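PDB 4Y9J: protein ACDH-11, isoform b from Caenorhabditis elegans, which belongs to the acyl-CoA dehydrogenase family of flavoproteins and binds flavin-adenine dinucleotide in a four-chain assembly. Local coordinates for residues Leu38-Pro43 / Ala544-Val549; Ile113-Ser118 / Met148-Val153; Val119-Arg124 / Ser382-Ser387. One frame throughout, in Å; residues are numbered along the deposited sequence.

Interaction 1. Residues Leu38-Pro43 / Ala544-Val549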
ATOM      1  N   LEU B  38      -4.820   7.430 -45.344  1.00 54.22           N
ATOM      2  CA  LEU B  38      -4.819   6.063 -45.878  1.00 55.37           C
ATOM      3  C   LEU B  38      -5.430   5.967 -47.291  1.00 58.08           C
ATOM      4  O   LEU B  38      -4.954   5.225 -48.171  1.00 58.32           O
ATOM      5  CB  LEU B  38      -5.561   5.075 -44.937  1.00 54.95           C
ATOM      6  CG  LEU B  38      -5.001   4.956 -43.518  1.00 57.53           C
ATOM      7  CD1 LEU B  38      -5.812   3.928 -42.711  1.00 56.79           C
ATOM      8  CD2 LEU B  38      -3.500   4.690 -43.555  1.00 56.17           C
ATOM      9  N   ARG B  39      -6.520   6.685 -47.498  1.00 60.63           N
ATOM     10  CA  ARG B  39      -7.087   6.810 -48.847  1.00 64.05           C
ATOM     11  C   ARG B  39      -6.071   7.256 -49.906  1.00 63.69           C
ATOM     12  O   ARG B  39      -6.138   6.811 -51.015  1.00 59.66           O
ATOM     13  CB  ARG B  39      -8.218   7.818 -48.861  1.00 69.28           C
ATOM     14  CG  ARG B  39      -9.537   7.337 -48.329  1.00 74.85           C
ATOM     15  CD  ARG B  39     -10.553   8.467 -48.356  1.00 83.37           C
ATOM     16  NE  ARG B  39     -11.793   7.970 -47.793  1.00 89.70           N
ATOM     17  CZ  ARG B  39     -12.668   7.225 -48.465  1.00 97.10           C
ATOM     18  NH1 ARG B  39     -12.464   6.917 -49.749  1.00 98.88           N
ATOM     19  NH2 ARG B  39     -13.766   6.794 -47.858  1.00 99.81           N
ATOM     20  N   ARG B  40      -5.161   8.161 -49.565  1.00 62.53           N
ATOM     21  CA  ARG B  40      -4.164   8.662 -50.505  1.00 64.97           C
ATOM     22  C   ARG B  40      -3.042   7.710 -50.726  1.00 63.06           C
ATOM     23  O   ARG B  40      -2.533   7.617 -51.808  1.00 60.87           O
ATOM     24  CB  ARG B  40      -3.517   9.926 -49.969  1.00 65.30           C
ATOM     25  CG  ARG B  40      -4.489  11.052 -49.856  1.00 69.52           C
ATOM     26  CD  ARG B  40      -3.769  12.340 -49.464  1.00 71.66           C
ATOM     27  NE  ARG B  40      -2.913  12.739 -50.584  1.00 73.95           N
ATOM     28  CZ  ARG B  40      -1.584  12.818 -50.555  1.00 73.24           C
ATOM     29  NH1 ARG B  40      -0.888  12.570 -49.413  1.00 67.11           N
ATOM     30  NH2 ARG B  40      -0.966  13.179 -51.689  1.00 72.78           N
ATOM     31  N   LEU B  41      -2.597   7.068 -49.661  1.00 62.96           N
ATOM     32  CA  LEU B  41      -1.373   6.244 -49.711  1.00 63.76           C
ATOM     33  C   LEU B  41      -1.581   4.841 -50.213  1.00 63.56           C
ATOM     34  O   LEU B  41      -0.681   4.268 -50.773  1.00 65.70           O
ATOM     35  CB  LEU B  41      -0.714   6.187 -48.326  1.00 61.78           C
ATOM     36  CG  LEU B  41      -0.241   7.518 -47.776  1.00 61.64           C
ATOM     37  CD1 LEU B  41       0.294   7.407 -46.351  1.00 60.54           C
ATOM     38  CD2 LEU B  41       0.818   8.108 -48.681  1.00 63.34           C
ATOM     39  N   LEU B  42      -2.763   4.281 -50.000  1.00 64.73           N
ATOM     40  CA  LEU B  42      -3.044   2.910 -50.340  1.00 64.41           C
ATOM     41  C   LEU B  42      -3.854   2.787 -51.626  1.00 67.47           C
ATOM     42  O   LEU B  42      -4.745   3.588 -51.886  1.00 67.59           O
ATOM     43  CB  LEU B  42      -3.858   2.242 -49.263  1.00 60.74           C
ATOM     44  CG  LEU B  42      -3.227   2.175 -47.869  1.00 58.44           C
ATOM     45  CD1 LEU B  42      -4.267   1.633 -46.888  1.00 54.23           C
ATOM     46  CD2 LEU B  42      -1.986   1.287 -47.835  1.00 58.56           C
ATOM     47  N   PRO B  43      -3.581   1.746 -52.396  1.00 70.19           N
ATOM     48  CA  PRO B  43      -4.400   1.368 -53.555  1.00 72.19           C
ATOM     49  C   PRO B  43      -5.843   1.117 -53.110  1.00 73.52           C
ATOM     50  O   PRO B  43      -6.027   0.613 -51.992  1.00 65.04           O
ATOM     51  CB  PRO B  43      -3.778   0.062 -54.031  1.00 74.11           C
ATOM     52  CG  PRO B  43      -2.508  -0.120 -53.304  1.00 70.90           C
ATOM     53  CD  PRO B  43      -2.483   0.799 -52.126  1.00 70.69           C
ATOM     54  N   ALA B 544      -2.721  18.553 -48.822  1.00 59.38           N
ATOM     55  CA  ALA B 544      -3.784  19.552 -49.043  1.00 60.73           C
ATOM     56  C   ALA B 544      -4.051  19.796 -50.529  1.00 62.84           C
ATOM     57  O   ALA B 544      -5.159  20.276 -50.909  1.00 62.08           O
ATOM     58  CB  ALA B 544      -3.417  20.876 -48.382  1.00 62.66           C
ATOM     59  N   SER B 545      -3.018  19.544 -51.340  1.00 63.53           N
ATOM     60  CA  SER B 545      -3.089  19.781 -52.790  1.00 67.35           C
ATOM     61  C   SER B 545      -3.925  18.700 -53.486  1.00 69.04           C
ATOM     62  O   SER B 545      -4.385  18.900 -54.612  1.00 70.78           O
ATOM     63  CB  SER B 545      -1.682  19.847 -53.421  1.00 69.32           C
ATOM     64  OG  SER B 545      -0.944  20.993 -52.995  1.00 72.13           O
ATOM     65  N   ASP B 546      -4.099  17.554 -52.849  1.00 67.90           N
ATOM     66  CA  ASP B 546      -4.829  16.440 -53.429  1.00 71.43           C
ATOM     67  C   ASP B 546      -6.328  16.655 -53.334  1.00 75.52           C
ATOM     68  O   ASP B 546      -6.971  16.222 -52.379  1.00 72.03           O
ATOM     69  CB  ASP B 546      -4.424  15.126 -52.783  1.00 69.94           C
ATOM     70  CG  ASP B 546      -5.166  13.914 -53.363  1.00 73.66           C
ATOM     71  OD1 ASP B 546      -6.165  14.082 -54.113  1.00 75.83           O
ATOM     72  OD2 ASP B 546      -4.728  12.796 -53.064  1.00 71.36           O
ATOM     73  N   SER B 547      -6.889  17.287 -54.371  1.00 81.41           N
ATOM     74  CA  SER B 547      -8.280  17.722 -54.315  1.00 88.40           C
ATOM     75  C   SER B 547      -9.214  16.537 -54.237  1.00 88.16           C
ATOM     76  O   SER B 547     -10.375  16.696 -53.932  1.00 96.84           O
ATOM     77  CB  SER B 547      -8.659  18.541 -55.534  1.00 92.94           C
ATOM     78  OG  SER B 547      -8.739  17.673 -56.656  1.00100.67           O
ATOM     79  N   SER B 548      -8.719  15.348 -54.506  1.00 86.54           N
ATOM     80  CA  SER B 548      -9.566  14.182 -54.402  1.00 87.71           C
ATOM     81  C   SER B 548      -9.944  13.859 -52.958  1.00 85.70           C
ATOM     82  O   SER B 548     -10.983  13.233 -52.747  1.00 83.66           O
ATOM     83  CB  SER B 548      -8.879  12.974 -55.026  1.00 91.24           C
ATOM     84  OG  SER B 548      -7.916  12.487 -54.105  1.00 87.36           O
ATOM     85  N   VAL B 549      -9.115  14.248 -51.964  1.00 76.26           N
ATOM     86  CA  VAL B 549      -9.430  13.922 -50.571  1.00 75.22           C
ATOM     87  C   VAL B 549      -9.352  15.138 -49.644  1.00 69.89           C
ATOM     88  O   VAL B 549     -10.059  15.177 -48.644  1.00 74.59           O
ATOM     89  CB  VAL B 549      -8.580  12.741 -49.976  1.00 76.78           C
ATOM     90  CG1 VAL B 549      -8.327  11.652 -51.018  1.00 81.49           C
ATOM     91  CG2 VAL B 549      -7.260  13.219 -49.410  1.00 75.44           C
TER

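Interaction 2. Residues Ile113-Ser118 / Met148-Val153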
ATOM      1  N   ILE B 113       0.757  -8.349 -38.978  1.00 41.37           N
ATOM      2  CA  ILE B 113       0.395  -7.535 -40.142  1.00 43.28           C
ATOM      3  C   ILE B 113       1.677  -6.988 -40.798  1.00 43.60           C
ATOM      4  O   ILE B 113       1.774  -6.981 -42.037  1.00 46.57           O
ATOM      5  CB  ILE B 113      -0.654  -6.443 -39.762  1.00 43.35           C
ATOM      6  CG1 ILE B 113      -2.041  -7.085 -39.546  1.00 45.41           C
ATOM      7  CG2 ILE B 113      -0.775  -5.345 -40.820  1.00 46.19           C
ATOM      8  CD1 ILE B 113      -2.969  -6.230 -38.692  1.00 45.81           C
ATOM      9  N   GLY B 114       2.654  -6.540 -40.019  1.00 42.52           N
ATOM     10  CA  GLY B 114       3.879  -5.986 -40.572  1.00 44.68           C
ATOM     11  C   GLY B 114       4.720  -6.901 -41.426  1.00 45.16           C
ATOM     12  O   GLY B 114       5.541  -6.422 -42.212  1.00 46.42           O
ATOM     13  N   TYR B 115       4.492  -8.210 -41.295  1.00 44.51           N
ATOM     14  CA  TYR B 115       5.280  -9.240 -41.969  1.00 45.79           C
ATOM     15  C   TYR B 115       4.469 -10.235 -42.826  1.00 48.64           C
ATOM     16  O   TYR B 115       5.043 -11.192 -43.325  1.00 50.88           O
ATOM     17  CB  TYR B 115       6.126 -10.041 -40.955  1.00 45.09           C
ATOM     18  CG  TYR B 115       7.066  -9.147 -40.199  1.00 43.88           C
ATOM     19  CD1 TYR B 115       8.306  -8.849 -40.733  1.00 43.77           C
ATOM     20  CD2 TYR B 115       6.705  -8.561 -38.974  1.00 40.72           C
ATOM     21  CE1 TYR B 115       9.154  -7.942 -40.107  1.00 42.39           C
ATOM     22  CE2 TYR B 115       7.565  -7.696 -38.304  1.00 38.63           C
ATOM     23  CZ  TYR B 115       8.824  -7.414 -38.862  1.00 39.56           C
ATOM     24  OH  TYR B 115       9.703  -6.542 -38.255  1.00 38.53           O
ATOM     25  N   GLU B 116       3.164 -10.025 -42.971  1.00 49.27           N
ATOM     26  CA  GLU B 116       2.285 -10.988 -43.652  1.00 53.48           C
ATOM     27  C   GLU B 116       2.721 -11.109 -45.135  1.00 54.58           C
ATOM     28  O   GLU B 116       2.618 -10.183 -45.900  1.00 55.37           O
ATOM     29  CB  GLU B 116       0.786 -10.631 -43.478  1.00 55.66           C
ATOM     30  CG  GLU B 116      -0.284 -11.562 -44.144  1.00 63.46           C
ATOM     31  CD  GLU B 116       0.088 -13.059 -44.377  1.00 74.38           C
ATOM     32  OE1 GLU B 116       0.687 -13.675 -43.460  1.00 80.11           O
ATOM     33  OE2 GLU B 116      -0.253 -13.687 -45.482  1.00 73.72           O
ATOM     34  N   ASP B 117       3.278 -12.247 -45.468  1.00 61.13           N
ATOM     35  CA  ASP B 117       3.844 -12.553 -46.825  1.00 68.76           C
ATOM     36  C   ASP B 117       2.889 -12.313 -48.021  1.00 70.28           C
ATOM     37  O   ASP B 117       3.309 -11.754 -49.028  1.00 71.80           O
ATOM     38  CB  ASP B 117       4.384 -13.990 -46.808  1.00 75.27           C
ATOM     39  CG  ASP B 117       4.721 -14.473 -45.341  1.00 82.58           C
ATOM     40  OD1 ASP B 117       3.873 -14.290 -44.420  1.00 82.17           O
ATOM     41  OD2 ASP B 117       5.821 -15.002 -45.080  1.00 87.47           O
ATOM     42  N   SER B 118       1.604 -12.651 -47.900  1.00 68.20           N
ATOM     43  CA  SER B 118       0.632 -12.412 -49.004  1.00 69.21           C
ATOM     44  C   SER B 118       0.318 -10.945 -49.270  1.00 66.36           C
ATOM     45  O   SER B 118      -0.415 -10.641 -50.220  1.00 64.01           O
ATOM     46  CB  SER B 118      -0.707 -13.102 -48.709  1.00 70.13           C
ATOM     47  OG  SER B 118      -1.327 -12.518 -47.544  1.00 69.12           O
ATOM     48  N   MET B 148       9.539  -3.742 -29.293  1.00 30.63           N
ATOM     49  CA  MET B 148      10.693  -4.566 -29.170  1.00 32.15           C
ATOM     50  C   MET B 148      10.517  -5.894 -29.900  1.00 32.35           C
ATOM     51  O   MET B 148      11.509  -6.420 -30.393  1.00 33.05           O
ATOM     52  CB  MET B 148      11.057  -4.800 -27.739  1.00 31.99           C
ATOM     53  CG  MET B 148      11.545  -3.559 -27.068  1.00 34.16           C
ATOM     54  SD  MET B 148      12.134  -3.791 -25.374  1.00 33.06           S
ATOM     55  CE  MET B 148      10.719  -4.410 -24.576  1.00 30.68           C
ATOM     56  N   THR B 149       9.274  -6.388 -29.959  1.00 29.38           N
ATOM     57  CA  THR B 149       8.964  -7.641 -30.626  1.00 31.48           C
ATOM     58  C   THR B 149       9.153  -7.440 -32.143  1.00 32.69           C
ATOM     59  O   THR B 149       9.785  -8.266 -32.811  1.00 33.28           O
ATOM     60  CB  THR B 149       7.555  -8.118 -30.244  1.00 31.08           C
ATOM     61  OG1 THR B 149       7.523  -8.373 -28.799  1.00 32.27           O
ATOM     62  CG2 THR B 149       7.089  -9.281 -31.065  1.00 33.56           C
ATOM     63  N   ASP B 150       8.638  -6.339 -32.663  1.00 33.39           N
ATOM     64  CA  ASP B 150       8.759  -5.998 -34.102  1.00 33.65           C
ATOM     65  C   ASP B 150      10.226  -5.809 -34.453  1.00 34.33           C
ATOM     66  O   ASP B 150      10.722  -6.349 -35.412  1.00 34.67           O
ATOM     67  CB  ASP B 150       7.918  -4.740 -34.343  1.00 34.29           C
ATOM     68  CG  ASP B 150       7.695  -4.382 -35.817  1.00 36.03           C
ATOM     69  OD1 ASP B 150       8.301  -5.029 -36.682  1.00 39.03           O
ATOM     70  OD2 ASP B 150       6.926  -3.385 -36.103  1.00 36.59           O
ATOM     71  N   GLY B 151      10.948  -5.127 -33.586  1.00 33.83           N
ATOM     72  CA  GLY B 151      12.359  -4.873 -33.786  1.00 34.63           C
ATOM     73  C   GLY B 151      13.186  -6.147 -33.768  1.00 35.19           C
ATOM     74  O   GLY B 151      14.113  -6.283 -34.561  1.00 35.28           O
ATOM     75  N   ALA B 152      12.818  -7.095 -32.898  1.00 31.93           N
ATOM     76  CA  ALA B 152      13.447  -8.381 -32.852  1.00 34.36           C
ATOM     77  C   ALA B 152      13.246  -9.177 -34.131  1.00 35.15           C
ATOM     78  O   ALA B 152      14.196  -9.795 -34.633  1.00 36.87           O
ATOM     79  CB  ALA B 152      12.913  -9.222 -31.665  1.00 35.75           C
ATOM     80  N   VAL B 153      12.000  -9.227 -34.605  1.00 35.03           N
ATOM     81  CA  VAL B 153      11.729  -9.913 -35.899  1.00 36.84           C
ATOM     82  C   VAL B 153      12.579  -9.326 -37.027  1.00 39.69           C
ATOM     83  O   VAL B 153      13.203 -10.075 -37.795  1.00 38.26           O
ATOM     84  CB  VAL B 153      10.280  -9.850 -36.288  1.00 36.54           C
ATOM     85  CG1 VAL B 153      10.100 -10.470 -37.642  1.00 38.90           C
ATOM     86  CG2 VAL B 153       9.389 -10.555 -35.248  1.00 35.16           C
TER

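Interaction 3. Residues Val119-Arg124 / Ser382-Ser387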
ATOM      1  N   VAL B 119       0.801 -10.017 -48.429  1.00 61.51           N
ATOM      2  CA  VAL B 119       0.459  -8.626 -48.602  1.00 59.64           C
ATOM      3  C   VAL B 119       1.707  -7.873 -48.967  1.00 60.45           C
ATOM      4  O   VAL B 119       2.771  -8.112 -48.420  1.00 60.82           O
ATOM      5  CB  VAL B 119      -0.129  -8.014 -47.310  1.00 57.21           C
ATOM      6  CG1 VAL B 119      -0.461  -6.545 -47.467  1.00 55.92           C
ATOM      7  CG2 VAL B 119      -1.359  -8.765 -46.872  1.00 57.84           C
ATOM      8  N   ASP B 120       1.556  -6.952 -49.906  1.00 62.48           N
ATOM      9  CA  ASP B 120       2.596  -6.033 -50.321  1.00 63.69           C
ATOM     10  C   ASP B 120       3.273  -5.274 -49.125  1.00 62.44           C
ATOM     11  O   ASP B 120       2.609  -4.531 -48.417  1.00 58.39           O
ATOM     12  CB  ASP B 120       1.875  -5.009 -51.167  1.00 66.79           C
ATOM     13  CG  ASP B 120       2.795  -4.167 -51.988  1.00 71.35           C
ATOM     14  OD1 ASP B 120       3.845  -3.794 -51.498  1.00 68.22           O
ATOM     15  OD2 ASP B 120       2.469  -3.917 -53.186  1.00 80.84           O
ATOM     16  N   PRO B 121       4.606  -5.346 -48.990  1.00 62.99           N
ATOM     17  CA  PRO B 121       5.208  -4.718 -47.799  1.00 61.21           C
ATOM     18  C   PRO B 121       4.885  -3.248 -47.557  1.00 62.88           C
ATOM     19  O   PRO B 121       4.767  -2.805 -46.381  1.00 59.71           O
ATOM     20  CB  PRO B 121       6.699  -4.918 -48.027  1.00 62.67           C
ATOM     21  CG  PRO B 121       6.788  -6.152 -48.835  1.00 63.10           C
ATOM     22  CD  PRO B 121       5.577  -6.167 -49.736  1.00 64.52           C
ATOM     23  N   PHE B 122       4.704  -2.475 -48.628  1.00 68.92           N
ATOM     24  CA  PHE B 122       4.417  -1.041 -48.433  1.00 69.57           C
ATOM     25  C   PHE B 122       3.030  -0.907 -47.785  1.00 62.65           C
ATOM     26  O   PHE B 122       2.822  -0.072 -46.921  1.00 61.67           O
ATOM     27  CB  PHE B 122       4.628  -0.262 -49.771  1.00 78.55           C
ATOM     28  CG  PHE B 122       3.496   0.632 -50.177  1.00 75.02           C
ATOM     29  CD1 PHE B 122       2.407   0.111 -50.831  1.00 84.00           C
ATOM     30  CD2 PHE B 122       3.558   1.965 -49.973  1.00 75.36           C
ATOM     31  CE1 PHE B 122       1.369   0.921 -51.240  1.00 85.48           C
ATOM     32  CE2 PHE B 122       2.535   2.786 -50.383  1.00 75.73           C
ATOM     33  CZ  PHE B 122       1.425   2.258 -50.969  1.00 77.55           C
ATOM     34  N   VAL B 123       2.100  -1.780 -48.188  1.00 61.33           N
ATOM     35  CA  VAL B 123       0.746  -1.733 -47.664  1.00 58.09           C
ATOM     36  C   VAL B 123       0.760  -2.132 -46.196  1.00 53.84           C
ATOM     37  O   VAL B 123       0.149  -1.517 -45.358  1.00 50.67           O
ATOM     38  CB  VAL B 123      -0.188  -2.671 -48.468  1.00 60.83           C
ATOM     39  CG1 VAL B 123      -1.485  -2.996 -47.725  1.00 59.07           C
ATOM     40  CG2 VAL B 123      -0.474  -2.052 -49.838  1.00 64.84           C
ATOM     41  N   ARG B 124       1.401  -3.242 -45.920  1.00 52.18           N
ATOM     42  CA  ARG B 124       1.277  -3.789 -44.623  1.00 52.49           C
ATOM     43  C   ARG B 124       1.943  -2.949 -43.548  1.00 48.32           C
ATOM     44  O   ARG B 124       1.467  -2.951 -42.431  1.00 46.18           O
ATOM     45  CB  ARG B 124       1.687  -5.231 -44.658  1.00 53.56           C
ATOM     46  CG  ARG B 124       3.157  -5.488 -44.661  1.00 52.82           C
ATOM     47  CD  ARG B 124       3.396  -6.913 -45.169  1.00 51.72           C
ATOM     48  NE  ARG B 124       4.818  -7.153 -44.990  1.00 52.28           N
ATOM     49  CZ  ARG B 124       5.574  -7.947 -45.727  1.00 55.29           C
ATOM     50  NH1 ARG B 124       5.050  -8.643 -46.708  1.00 55.27           N
ATOM     51  NH2 ARG B 124       6.872  -7.999 -45.495  1.00 55.34           N
ATOM     52  N   SER B 382      11.261  -0.157 -48.621  1.00 51.98           N
ATOM     53  CA  SER B 382      12.568  -0.750 -48.421  1.00 53.82           C
ATOM     54  C   SER B 382      12.526  -2.278 -48.213  1.00 54.41           C
ATOM     55  O   SER B 382      13.317  -3.052 -48.791  1.00 56.21           O
ATOM     56  CB  SER B 382      13.165  -0.129 -47.189  1.00 55.38           C
ATOM     57  OG  SER B 382      14.432  -0.683 -47.021  1.00 59.80           O
ATOM     58  N   GLU B 383      11.546  -2.715 -47.453  1.00 50.91           N
ATOM     59  CA  GLU B 383      11.291  -4.137 -47.281  1.00 52.87           C
ATOM     60  C   GLU B 383      10.785  -4.852 -48.540  1.00 54.23           C
ATOM     61  O   GLU B 383      10.937  -6.056 -48.664  1.00 57.83           O
ATOM     62  CB  GLU B 383      10.322  -4.346 -46.090  1.00 51.57           C
ATOM     63  CG  GLU B 383      10.960  -3.810 -44.820  1.00 52.85           C
ATOM     64  CD  GLU B 383      10.092  -3.897 -43.583  1.00 52.37           C
ATOM     65  OE1 GLU B 383       8.851  -3.951 -43.706  1.00 51.37           O
ATOM     66  OE2 GLU B 383      10.681  -3.833 -42.491  1.00 52.61           O
ATOM     67  N   ALA B 384      10.157  -4.150 -49.468  1.00 55.33           N
ATOM     68  CA  ALA B 384       9.797  -4.738 -50.751  1.00 62.18           C
ATOM     69  C   ALA B 384      10.928  -4.768 -51.784  1.00 62.76           C
ATOM     70  O   ALA B 384      10.757  -5.297 -52.883  1.00 61.23           O
ATOM     71  CB  ALA B 384       8.629  -3.981 -51.311  1.00 64.68           C
ATOM     72  N   GLY B 385      12.071  -4.156 -51.482  1.00 64.65           N
ATOM     73  CA  GLY B 385      13.152  -4.049 -52.481  1.00 68.66           C
ATOM     74  C   GLY B 385      12.825  -3.036 -53.559  1.00 69.24           C
ATOM     75  O   GLY B 385      13.382  -3.123 -54.636  1.00 76.98           O
ATOM     76  N   LYS B 386      11.935  -2.078 -53.271  1.00 68.97           N
ATOM     77  CA  LYS B 386      11.415  -1.128 -54.280  1.00 72.44           C
ATOM     78  C   LYS B 386      11.842   0.316 -54.089  1.00 72.83           C
ATOM     79  O   LYS B 386      11.460   1.183 -54.870  1.00 74.27           O
ATOM     80  CB  LYS B 386       9.898  -1.199 -54.309  1.00 73.55           C
ATOM     81  CG  LYS B 386       9.474  -2.624 -54.614  1.00 78.13           C
ATOM     82  CD  LYS B 386       8.098  -2.720 -55.214  1.00 82.22           C
ATOM     83  CE  LYS B 386       7.794  -4.195 -55.423  1.00 85.56           C
ATOM     84  NZ  LYS B 386       6.629  -4.424 -56.302  1.00 89.82           N
ATOM     85  N   SER B 387      12.628   0.558 -53.054  1.00 68.02           N
ATOM     86  CA  SER B 387      13.225   1.881 -52.811  1.00 66.54           C
ATOM     87  C   SER B 387      14.120   2.404 -53.943  1.00 67.19           C
ATOM     88  O   SER B 387      15.083   1.750 -54.321  1.00 65.74           O
ATOM     89  CB  SER B 387      14.103   1.784 -51.554  1.00 65.29           C
ATOM     90  OG  SER B 387      13.349   1.510 -50.369  1.00 63.83           O
TER
HETATM   91  O   HOH W   1       7.995  -6.269 -43.348  1.00 46.13           O

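Interaction 1. Residues Leu38-Pro43 / Ala544-Val549
The guanidinium of Arg-40 receives Asp-546 at its edge and in its plane, while the guanidinium and carboxylate planes stand 77° apart. This is a salt bridge made through one hydrogen bond, joining the end of helix 34-41, in the AidB-like N-terminal region, to the Asx turn that follows helix 524-545 in the additional C-terminal domain-like region of this acyl-CoA dehydrogenase family protein. NE of Arg-40 gives its hydrogen to OD2 of Asp-546 over 3.1 Å, fairly straight at 158°, arriving on the anti side of the carboxylate. The bend at chi3 turns the guanidinium away from the line of the methylenes, and NH2 forms a second salt bridge with Asp-542, one turn back on helix 524-545. Arginine suits the place because its two kinds of N-H can reach two acids at once.

Asp-546 is held from its own side too. Its CG lies anti to the backbone N (chi1 -180°), and OD1 accepts from the backbone N of Ser-548 at 2.9 Å, the bond that defines the Asx turn. With OD1 tied to the turn and OD2 given to Arg-40, the carboxylate probably has little freedom to rotate.

Beside the charged pair, Val-549 supplies the apolar part of this surface contact. Its side chain crosses that of Arg-40 at about a right angle, with methyl CG2 of Val-549 set 3.5 Å from CG and 3.6 Å from CD of Arg-40.

Interaction 2. Residues Ile113-Ser118 / Met148-Val153
OD1 of Asp-150 is gripped by two groups: the phenol of Tyr-115, whose OH donates to it at 2.6 Å, and Arg-125 NH1, which forms a salt bridge to it. The contact pins the loop between helices 96-107 and 121-135 to helix 143-158 within the helical N-terminal region of the acyl-CoA dehydrogenase fold. The hydroxyl of Tyr-115 meets OD1 nearly along the C-O axis, and the carboxylate plane stands 82° from the ring. Aspartate fits a buried position of this kind because both its oxygens find donors, OD2 being bonded to Gln-128 NE2. The nearby positive charge of Arg-125 would be expected to favour the ionised carboxylate, and the phenol hydrogen bond would be expected to stabilise it further.

With CG anti to the backbone N (chi1 -169°), the acid of Asp-150 leans from its helix toward the loop, and its end comes closer to Tyr-115 than its CB direction alone would suggest. Arg-125 also makes a cation-pi contact with Tyr-115, so one arginine serves both partners of the hydrogen bond.

Tyrosine is well chosen here, since it carries a polar end to the acid and offers a broad apolar face to the next turn of the helix. Val-153, three residues beyond Asp-150, takes up that face: a CH-pi contact in which the valine and tyrosine side chains run alongside each other in opposite senses. The side chain of Asp-150 lies about 9 Å from the bound UCC. Over the ring of Tyr-115, CG1 of Val-153 sits 3.6 Å from the centroid, 15° off the normal, and comes nearest to CZ, at 3.5 Å.

Interaction 3. Residues Val119-Arg124 / Ser382-Ser387
A small apolar contact at the surface, in which Pro-121 meets Glu-383 and Ala-384, brings the first turn of helix 121-135 against the end of helix 352-383. CG of Pro-121 lies 3.8 Å from CB of Ala-384, and CB of Pro-121 is 4.1 Å from CB of Glu-383, so the proline ring rests against the end of the longer helix. The small methyl of Ala-384 lets the backbones come near, the CA atoms of Pro-121 and Ala-384 being 5.5 Å apart. Proline also suits the first turn of a helix, where its missing N-H costs no helical hydrogen bond.

Both helix ends are closed by standard motifs. Asp-120 is the N-cap of helix 121-135, its OD1 accepting from the backbone N of Phe-122 at 3.3 Å. Across from it, Gly-385 has the positive phi of a Schellman motif, a conformation that glycine adopts readily. Thus the start of a helix in the N-terminal region meets the end of one in the C-terminal dehydrogenase region of the acyl-CoA dehydrogenase fold.

Beside the apolar patch the polar ends are joined through water. One water accepts from NH2 of Arg-124 at 3.0 Å and donates to OE1 of Glu-383, whose chain, with CG anti to the carbonyl carbon (chi1 -61°), runs extended to the carboxylate. The acid also makes direct salt bridges with Lys-154 through OE2 and Arg-125 through OE1. Within its own segment, Arg-124 folds back over the helix start. Its guanidinium carries CG of Pro-121 over one face, 3.5 Å above the plane, and NH1 donates to the carbonyl O of Val-119 at 2.9 Å, nearly in line with the C=O bond.

Interactions 2 and 3 are neighbours, their centres 12 Å apart, and Arg-124 of interaction 3 probably donates from NE to the carbonyl O of Gly-114 in interaction 2. The centre of interaction 1 lies about 19 Å from that of interaction 3 and about 26 Å from that of interaction 2; it touches interaction 3 through Phe-122 and Val-123, which pack against residues Leu-41 to Pro-43. Along the chain, interactions 2 and 3 cross, and both are nested inside the long loop closed by interaction 1. Interactions 1 and 3 thus tie the N-terminal region to two different later helical regions, while interaction 2 stays within it.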